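Local coordinates for protein aspartokinase (Arabidopsis thaliana, PDB 2CDQ) that phosphorylates L-aspartate with ATP, the first step toward lysine, threonine, methionine and isoleucine, and binds lysine and S-adenosylmethionine as allosteric effectors, at residues I187-Y200 with D234-L246. Numbering follows the deposited sequence.
Sequences ILEATYPAVAKRLY and DLTATTIGKALGL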
loop_
_atom_site.group_PDB
_atom_site.type_symbol
_atom_site.label_atom_id
_atom_site.label_comp_id
_atom_site.label_asym_id
_atom_site.label_seq_id
_atom_site.Cartn_x
_atom_site.Cartn_y
_atom_site.Cartn_z
ATOM N N ILE A 187 14.437 1.243 24.883
ATOM C CA ILE A 187 14.282 1.307 26.341
ATOM C C ILE A 187 13.676 0.017 26.909
ATOM O O ILE A 187 12.587 -0.395 26.501
ATOM C CB ILE A 187 13.438 2.527 26.782
ATOM C CG1 ILE A 187 14.186 3.831 26.467
ATOM C CG2 ILE A 187 13.092 2.431 28.271
ATOM C CD1 ILE A 187 13.516 5.101 26.971
ATOM N N LEU A 188 14.394 -0.603 27.850
ATOM C CA LEU A 188 13.968 -1.856 28.498
ATOM C C LEU A 188 13.162 -1.616 29.780
ATOM O O LEU A 188 13.399 -0.643 30.496
ATOM C CB LEU A 188 15.182 -2.740 28.806
ATOM C CG LEU A 188 16.013 -3.264 27.630
ATOM C CD1 LEU A 188 17.278 -3.932 28.142
ATOM C CD2 LEU A 188 15.215 -4.221 26.737
ATOM N N GLU A 189 12.229 -2.523 30.074
ATOM C CA GLU A 189 11.283 -2.351 31.190
ATOM C C GLU A 189 11.907 -2.064 32.562
ATOM O O GLU A 189 11.264 -1.443 33.414
ATOM C CB GLU A 189 10.310 -3.537 31.277
ATOM C CG GLU A 189 8.904 -3.248 30.719
ATOM C CD GLU A 189 8.047 -2.386 31.656
ATOM O OE1 GLU A 189 8.180 -2.524 32.900
ATOM O OE2 GLU A 189 7.232 -1.574 31.144
ATOM N N ALA A 190 13.148 -2.505 32.766
ATOM C CA ALA A 190 13.867 -2.291 34.034
ATOM C C ALA A 190 14.222 -0.821 34.301
ATOM O O ALA A 190 14.640 -0.462 35.408
ATOM C CB ALA A 190 15.117 -3.164 34.090
ATOM N N THR A 191 14.040 0.017 33.281
ATOM C CA THR A 191 14.360 1.441 33.344
ATOM C C THR A 191 13.466 2.193 34.333
ATOM O O THR A 191 13.965 3.002 35.119
ATOM C CB THR A 191 14.319 2.091 31.919
ATOM O OG1 THR A 191 15.431 1.622 31.144
ATOM C CG2 THR A 191 14.374 3.614 31.981
ATOM N N TYR A 192 12.161 1.920 34.307
ATOM C CA TYR A 192 11.207 2.653 35.156
ATOM C C TYR A 192 11.486 2.543 36.666
ATOM O O TYR A 192 11.558 3.571 37.348
ATOM C CB TYR A 192 9.750 2.287 34.828
ATOM C CG TYR A 192 9.393 2.493 33.375
ATOM C CD1 TYR A 192 9.195 1.404 32.531
ATOM C CD2 TYR A 192 9.272 3.776 32.840
ATOM C CE1 TYR A 192 8.874 1.581 31.190
ATOM C CE2 TYR A 192 8.956 3.967 31.495
ATOM C CZ TYR A 192 8.757 2.863 30.677
ATOM O OH TYR A 192 8.441 3.031 29.346
ATOM N N PRO A 193 11.638 1.307 37.194
ATOM C CA PRO A 193 11.980 1.176 38.620
ATOM C C PRO A 193 13.362 1.741 38.987
ATOM O O PRO A 193 13.510 2.335 40.065
ATOM C CB PRO A 193 11.936 -0.341 38.858
ATOM C CG PRO A 193 11.120 -0.888 37.723
ATOM C CD PRO A 193 11.473 -0.015 36.563
ATOM N N ALA A 194 14.347 1.565 38.099
ATOM C CA ALA A 194 15.719 2.024 38.344
ATOM C C ALA A 194 15.817 3.543 38.418
ATOM O O ALA A 194 16.506 4.087 39.284
ATOM C CB ALA A 194 16.663 1.485 37.280
ATOM N N VAL A 195 15.116 4.217 37.509
ATOM C CA VAL A 195 15.153 5.676 37.406
ATOM C C VAL A 195 14.374 6.353 38.537
ATOM O O VAL A 195 14.857 7.325 39.129
ATOM C CB VAL A 195 14.679 6.154 36.006
ATOM C CG1 VAL A 195 14.297 7.636 36.012
ATOM C CG2 VAL A 195 15.764 5.885 34.974
ATOM N N ALA A 196 13.183 5.833 38.837
ATOM C CA ALA A 196 12.366 6.350 39.937
ATOM C C ALA A 196 13.118 6.279 41.268
ATOM O O ALA A 196 13.074 7.221 42.064
ATOM C CB ALA A 196 11.050 5.594 40.026
ATOM N N LYS A 197 13.825 5.169 41.476
ATOM C CA LYS A 197 14.598 4.923 42.696
ATOM C C LYS A 197 15.789 5.873 42.826
ATOM O O LYS A 197 16.045 6.413 43.906
ATOM C CB LYS A 197 15.075 3.468 42.731
ATOM C CG LYS A 197 15.292 2.884 44.121
ATOM C CD LYS A 197 16.758 2.916 44.531
ATOM C CE LYS A 197 17.121 1.706 45.383
ATOM N NZ LYS A 197 16.247 1.565 46.582
ATOM N N ARG A 198 16.506 6.074 41.720
ATOM C CA ARG A 198 17.693 6.929 41.706
ATOM C C ARG A 198 17.324 8.407 41.843
ATOM O O ARG A 198 17.988 9.153 42.568
ATOM C CB ARG A 198 18.502 6.701 40.425
ATOM C CG ARG A 198 20.011 6.571 40.635
ATOM C CD ARG A 198 20.686 7.905 40.928
ATOM N NE ARG A 198 22.117 7.831 40.648
ATOM C CZ ARG A 198 22.947 8.869 40.673
ATOM N NH1 ARG A 198 22.498 10.081 40.973
ATOM N NH2 ARG A 198 24.235 8.695 40.394
ATOM N N LEU A 199 16.264 8.818 41.150
ATOM C CA LEU A 199 15.815 10.209 41.188
ATOM C C LEU A 199 15.128 10.577 42.497
ATOM O O LEU A 199 15.144 11.741 42.893
ATOM C CB LEU A 199 14.919 10.548 39.985
ATOM C CG LEU A 199 15.586 10.796 38.622
ATOM C CD1 LEU A 199 14.540 11.084 37.554
ATOM C CD2 LEU A 199 16.604 11.931 38.682
ATOM N N TYR A 200 14.532 9.594 43.171
ATOM C CA TYR A 200 13.902 9.849 44.474
ATOM C C TYR A 200 14.857 9.850 45.667
ATOM O O TYR A 200 14.713 10.676 46.570
ATOM C CB TYR A 200 12.695 8.935 44.718
ATOM C CG TYR A 200 11.388 9.688 44.609
ATOM C CD1 TYR A 200 10.465 9.686 45.665
ATOM C CD2 TYR A 200 11.088 10.444 43.459
ATOM C CE1 TYR A 200 9.261 10.399 45.572
ATOM C CE2 TYR A 200 9.894 11.162 43.354
ATOM C CZ TYR A 200 8.987 11.134 44.411
ATOM O OH TYR A 200 7.809 11.842 44.305
ATOM N N ASP A 234 12.373 13.707 23.501
ATOM C CA ASP A 234 10.948 13.589 23.829
ATOM C C ASP A 234 10.699 12.286 24.597
ATOM O O ASP A 234 10.042 12.290 25.645
ATOM C CB ASP A 234 10.062 13.649 22.570
ATOM C CG ASP A 234 10.091 15.014 21.864
ATOM O OD1 ASP A 234 10.193 16.071 22.531
ATOM O OD2 ASP A 234 9.983 15.024 20.620
ATOM N N LEU A 235 11.249 11.183 24.082
ATOM C CA LEU A 235 11.134 9.872 24.725
ATOM C C LEU A 235 11.656 9.879 26.167
ATOM O O LEU A 235 11.016 9.323 27.066
ATOM C CB LEU A 235 11.857 8.798 23.907
ATOM C CG LEU A 235 11.770 7.347 24.404
ATOM C CD1 LEU A 235 10.324 6.891 24.557
ATOM C CD2 LEU A 235 12.539 6.407 23.476
ATOM N N THR A 236 12.809 10.512 26.371
ATOM C CA THR A 236 13.391 10.667 27.699
ATOM C C THR A 236 12.405 11.336 28.638
ATOM O O THR A 236 12.239 10.894 29.778
ATOM C CB THR A 236 14.684 11.484 27.641
ATOM O OG1 THR A 236 15.622 10.791 26.822
ATOM C CG2 THR A 236 15.288 11.652 29.015
ATOM N N ALA A 237 11.746 12.386 28.149
ATOM C CA ALA A 237 10.779 13.125 28.955
ATOM C C ALA A 237 9.585 12.258 29.361
ATOM O O ALA A 237 9.204 12.245 30.527
ATOM C CB ALA A 237 10.319 14.374 28.230
ATOM N N THR A 238 9.012 11.527 28.404
ATOM C CA THR A 238 7.850 10.669 28.672
ATOM C C THR A 238 8.205 9.461 29.539
ATOM O O THR A 238 7.421 9.059 30.400
ATOM C CB THR A 238 7.187 10.175 27.381
ATOM O OG1 THR A 238 8.163 9.508 26.576
ATOM C CG2 THR A 238 6.588 11.336 26.604
ATOM N N THR A 239 9.387 8.890 29.303
ATOM C CA THR A 239 9.908 7.805 30.126
ATOM C C THR A 239 9.958 8.230 31.596
ATOM O O THR A 239 9.339 7.594 32.447
ATOM C CB THR A 239 11.295 7.346 29.634
ATOM O OG1 THR A 239 11.193 6.925 28.268
ATOM C CG2 THR A 239 11.833 6.193 30.478
ATOM N N ILE A 240 10.671 9.320 31.877
ATOM C CA ILE A 240 10.724 9.899 33.224
ATOM C C ILE A 240 9.318 10.135 33.795
ATOM O O ILE A 240 9.064 9.862 34.973
ATOM C CB ILE A 240 11.559 11.201 33.247
ATOM C CG1 ILE A 240 13.034 10.878 33.001
ATOM C CG2 ILE A 240 11.404 11.930 34.575
ATOM C CD1 ILE A 240 13.842 12.069 32.551
ATOM N N GLY A 241 8.411 10.617 32.950
ATOM C CA GLY A 241 7.012 10.818 33.325
ATOM C C GLY A 241 6.356 9.564 33.878
ATOM O O GLY A 241 5.815 9.588 34.989
ATOM N N LYS A 242 6.414 8.474 33.106
ATOM C CA LYS A 242 5.858 7.175 33.510
ATOM C C LYS A 242 6.544 6.624 34.763
ATOM O O LYS A 242 5.882 6.105 35.666
ATOM C CB LYS A 242 5.942 6.159 32.360
ATOM C CG LYS A 242 5.418 4.758 32.704
ATOM C CD LYS A 242 5.347 3.850 31.473
ATOM C CE LYS A 242 4.599 2.540 31.761
ATOM N NZ LYS A 242 5.493 1.425 32.196
ATOM N N ALA A 243 7.867 6.755 34.811
ATOM C CA ALA A 243 8.665 6.241 35.920
ATOM C C ALA A 243 8.330 6.924 37.245
ATOM O O ALA A 243 8.399 6.298 38.308
ATOM C CB ALA A 243 10.151 6.374 35.611
ATOM N N LEU A 244 7.959 8.201 37.175
ATOM C CA LEU A 244 7.665 8.989 38.372
ATOM C C LEU A 244 6.168 9.277 38.549
ATOM O O LEU A 244 5.777 9.981 39.484
ATOM C CB LEU A 244 8.477 10.295 38.365
ATOM C CG LEU A 244 9.939 10.259 38.828
ATOM C CD1 LEU A 244 10.842 9.522 37.839
ATOM C CD2 LEU A 244 10.460 11.672 39.071
ATOM N N GLY A 245 5.346 8.732 37.651
ATOM C CA GLY A 245 3.889 8.887 37.703
ATOM C C GLY A 245 3.402 10.321 37.840
ATOM O O GLY A 245 2.490 10.602 38.623
ATOM N N LEU A 246 4.003 11.227 37.071
ATOM C CA LEU A 246 3.705 12.656 37.175
ATOM C C LEU A 246 2.353 13.024 36.550
ATOM O O LEU A 246 1.745 12.210 35.848
ATOM C CB LEU A 246 4.842 13.472 36.562
ATOM C CG LEU A 246 6.250 13.123 37.061
ATOM C CD1 LEU A 246 7.315 13.797 36.220
ATOM C CD2 LEU A 246 6.421 13.494 38.521
HETATM O O HOH W 1 10.252 4.234 27.467
#
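Lys242 runs across one face of the Tyr192 ring, joining helix 232-244 to helix 191-205 within the amino acid kinase domain. Its CB and CG pass beside CE2 and CD2 of Tyr192. CD then lies over the face as a CH-pi contact, 3.9 Å from the centroid of the Tyr192 ring. The chain is extended up to CE, which stands farther from the ring plane before the last torsion (chi4 -92°) turns NZ back over the ring. There Lys242 NZ makes a cation-pi contact with the Tyr192 ring, 3.8 Å from its centroid and 22° off the normal. The same NZ reaches a long salt bridge, 3.6 Å to Glu189 OE2, while Glu301 of helix 293-302 touches both the lysine and the tyrosine. At the ring edge, near its plane, sits Thr239 O. A water ties Tyr192 OH to Thr239 OG1, donating to the latter. Thr239 OG1 in turn donates to Leu235 O (2.7 Å), from above the carbonyl plane, so two bonds grip the hydroxyl, one given and one accepted. Ile187 CD1 meets Leu235 tip to tip, 3.8 Å from Leu235 CG.

The axes of 191-200 and 234-244 cross at -78°, 8.6 Å apart at their closest, with small residues at the crossing: Ala243 CB lies against Tyr192, and Ala196 abuts the backbone of Ala243. Farther along, Leu244 fits as a knob among Val195, Ala196, Leu199 and Tyr200, with its CD1 4.0 Å from Leu199 CD1. Ile240 packs on Leu199 and also on strand 59-63, so the contact reaches the central sheet. The contact is thus apolar round Leu244 and mixed round Tyr192, where the ring face and the long salt bridge would be expected modestly to favour the ammonium form of Lys242.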